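Local coordinates for protein phosphoribosylaminoimidazole-succinocarboxamide synthase (PDB 1KUT) that catalyses the ATP-dependent joining of L-aspartate to carboxyaminoimidazole ribonucleotide, giving SAICAR in de novo purine biosynthesis, at residues V111-K116 against E142-A147. Residues are numbered along the deposited sequence; the frame is centred on the assembly and turned at random.
Sequences VEFFIK and EKMKEA
Lys-145 CG touches two strand side chains, Val-111 at CG1 and Phe-113 at CE1, each at 3.6 Å. The lysine meets the phenylalanine ring at its edge, near the ring plane, and the two side chains run at about a right angle; CG, not the distant NZ, meets the rim, so no cation-pi contact forms. Beside it, the CB of selenomethionine Met-144 approaches the same rim, 4.2 Å from Phe-113 CE2. The Val-111 side chain already points at the helix, and with chi1 -172° it is the CG1 branch that makes the contact. A bend at chi3 (59°) turns the lysine's outer chain, and NZ makes a long, weak salt bridge of 3.4 Å to Glu-142 OE2, one helical turn back; its stronger partner is Asp-128 of the second subunit. Behind the first shell, Phe-113 packs on Leu-82 and Val-84 of strand 78-87, while Met-144 rests on Phe-173 of strand 164-175. Helix 138-160 thus lies against the antiparallel sheet containing strand 105-115; the axes of 111-115 and 142-147 come within 9.5 Å, their N-to-C directions 129° apart. With no hydrogen bond between strand and helix, their packing rests on apolar contact, and one amphipathic lysine joins it to an ionic contact of the dimer.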
loop_
_atom_site.group_PDB
_atom_site.type_symbol
_atom_site.label_atom_id
_atom_site.label_comp_id
_atom_site.label_asym_id
_atom_site.label_seq_id
_atom_site.Cartn_x
_atom_site.Cartn_y
_atom_site.Cartn_z
ATOM N N VAL B 111 2.886 -0.172 -10.742
ATOM C CA VAL B 111 1.473 0.157 -10.590
ATOM C C VAL B 111 1.111 0.190 -9.108
ATOM O O VAL B 111 1.365 -0.777 -8.403
ATOM C CB VAL B 111 0.566 -0.900 -11.236
ATOM C CG1 VAL B 111 -0.869 -0.407 -11.233
ATOM C CG2 VAL B 111 1.036 -1.209 -12.641
ATOM N N GLU B 112 0.503 1.291 -8.657
ATOM C CA GLU B 112 0.085 1.475 -7.266
ATOM C C GLU B 112 -1.395 1.848 -7.177
ATOM O O GLU B 112 -1.890 2.647 -7.978
ATOM C CB GLU B 112 0.853 2.624 -6.607
ATOM C CG GLU B 112 2.336 2.425 -6.390
ATOM C CD GLU B 112 2.933 3.501 -5.472
ATOM O OE1 GLU B 112 3.044 4.684 -5.881
ATOM O OE2 GLU B 112 3.283 3.156 -4.326
ATOM N N PHE B 113 -2.101 1.303 -6.191
ATOM C CA PHE B 113 -3.501 1.662 -6.013
ATOM C C PHE B 113 -3.673 2.554 -4.789
ATOM O O PHE B 113 -3.011 2.390 -3.769
ATOM C CB PHE B 113 -4.391 0.431 -5.848
ATOM C CG PHE B 113 -4.565 -0.369 -7.101
ATOM C CD1 PHE B 113 -3.584 -1.272 -7.511
ATOM C CD2 PHE B 113 -5.722 -0.232 -7.875
ATOM C CE1 PHE B 113 -3.756 -2.029 -8.675
ATOM C CE2 PHE B 113 -5.898 -0.988 -9.042
ATOM C CZ PHE B 113 -4.915 -1.888 -9.443
ATOM N N PHE B 114 -4.588 3.501 -4.907
ATOM C CA PHE B 114 -4.900 4.425 -3.830
ATOM C C PHE B 114 -6.410 4.555 -3.734
ATOM O O PHE B 114 -7.094 4.807 -4.728
ATOM C CB PHE B 114 -4.319 5.802 -4.125
ATOM C CG PHE B 114 -2.836 5.861 -4.033
ATOM C CD1 PHE B 114 -2.215 6.168 -2.824
ATOM C CD2 PHE B 114 -2.047 5.620 -5.161
ATOM C CE1 PHE B 114 -0.826 6.243 -2.736
ATOM C CE2 PHE B 114 -0.651 5.689 -5.085
ATOM C CZ PHE B 114 -0.038 6.004 -3.871
ATOM N N ILE B 115 -6.937 4.369 -2.538
ATOM C CA ILE B 115 -8.359 4.525 -2.351
ATOM C C ILE B 115 -8.625 6.012 -2.448
ATOM O O ILE B 115 -8.060 6.801 -1.680
ATOM C CB ILE B 115 -8.791 4.027 -0.971
ATOM C CG1 ILE B 115 -8.733 2.498 -0.963
ATOM C CG2 ILE B 115 -10.211 4.555 -0.623
ATOM C CD1 ILE B 115 -9.290 1.881 0.299
ATOM N N LYS B 116 -9.462 6.422 -3.392
ATOM C CA LYS B 116 -9.726 7.847 -3.465
ATOM C C LYS B 116 -10.673 8.194 -2.306
ATOM O O LYS B 116 -11.832 7.772 -2.256
ATOM C CB LYS B 116 -10.273 8.251 -4.851
ATOM C CG LYS B 116 -11.733 8.026 -5.121
ATOM C CD LYS B 116 -12.087 8.444 -6.565
ATOM C CE LYS B 116 -11.849 9.944 -6.866
ATOM N NZ LYS B 116 -10.414 10.343 -7.043
ATOM N N GLU B 142 -6.749 -6.958 -11.382
ATOM C CA GLU B 142 -5.717 -7.376 -12.330
ATOM C C GLU B 142 -5.968 -6.805 -13.725
ATOM O O GLU B 142 -5.025 -6.542 -14.471
ATOM C CB GLU B 142 -5.636 -8.901 -12.387
ATOM C CG GLU B 142 -4.220 -9.449 -12.572
ATOM C CD GLU B 142 -3.257 -8.993 -11.474
ATOM O OE1 GLU B 142 -3.729 -8.710 -10.350
ATOM O OE2 GLU B 142 -2.026 -8.931 -11.726
ATOM N N LYS B 143 -7.230 -6.618 -14.084
ATOM C CA LYS B 143 -7.563 -6.031 -15.378
ATOM C C LYS B 143 -7.082 -4.577 -15.357
ATOM O O LYS B 143 -6.367 -4.130 -16.262
ATOM C CB LYS B 143 -9.075 -6.060 -15.613
ATOM C CG LYS B 143 -9.600 -7.418 -16.066
ATOM C CD LYS B 143 -11.095 -7.401 -16.343
ATOM C CE LYS B 143 -11.520 -8.694 -17.031
ATOM N NZ LYS B 143 -13.001 -8.806 -17.175
HETATM N N MSE B 144 -7.475 -3.854 -14.309
HETATM C CA MSE B 144 -7.092 -2.456 -14.145
HETATM C C MSE B 144 -5.600 -2.281 -14.208
HETATM O O MSE B 144 -5.126 -1.294 -14.744
HETATM C CB MSE B 144 -7.612 -1.894 -12.820
HETATM C CG MSE B 144 -9.072 -1.642 -12.850
HETATM SE SE MSE B 144 -9.569 -0.677 -11.301
HETATM C CE MSE B 144 -9.940 -2.189 -10.103
ATOM N N LYS B 145 -4.855 -3.223 -13.643
ATOM C CA LYS B 145 -3.401 -3.143 -13.698
ATOM C C LYS B 145 -2.914 -3.327 -15.137
ATOM O O LYS B 145 -2.057 -2.578 -15.604
ATOM C CB LYS B 145 -2.770 -4.221 -12.820
ATOM C CG LYS B 145 -2.244 -3.720 -11.483
ATOM C CD LYS B 145 -1.624 -4.858 -10.662
ATOM C CE LYS B 145 -0.465 -5.536 -11.395
ATOM N NZ LYS B 145 0.174 -6.584 -10.535
ATOM N N GLU B 146 -3.459 -4.323 -15.835
ATOM C CA GLU B 146 -3.061 -4.612 -17.220
ATOM C C GLU B 146 -3.403 -3.442 -18.131
ATOM O O GLU B 146 -2.625 -3.056 -19.005
ATOM C CB GLU B 146 -3.770 -5.875 -17.743
ATOM C CG GLU B 146 -3.602 -7.131 -16.879
ATOM C CD GLU B 146 -4.395 -8.339 -17.415
ATOM O OE1 GLU B 146 -4.009 -8.894 -18.480
ATOM O OE2 GLU B 146 -5.409 -8.726 -16.772
ATOM N N ALA B 147 -4.583 -2.881 -17.927
ATOM C CA ALA B 147 -5.008 -1.760 -18.728
ATOM C C ALA B 147 -4.070 -0.580 -18.452
ATOM O O ALA B 147 -3.508 0.017 -19.382
ATOM C CB ALA B 147 -6.441 -1.409 -18.385
#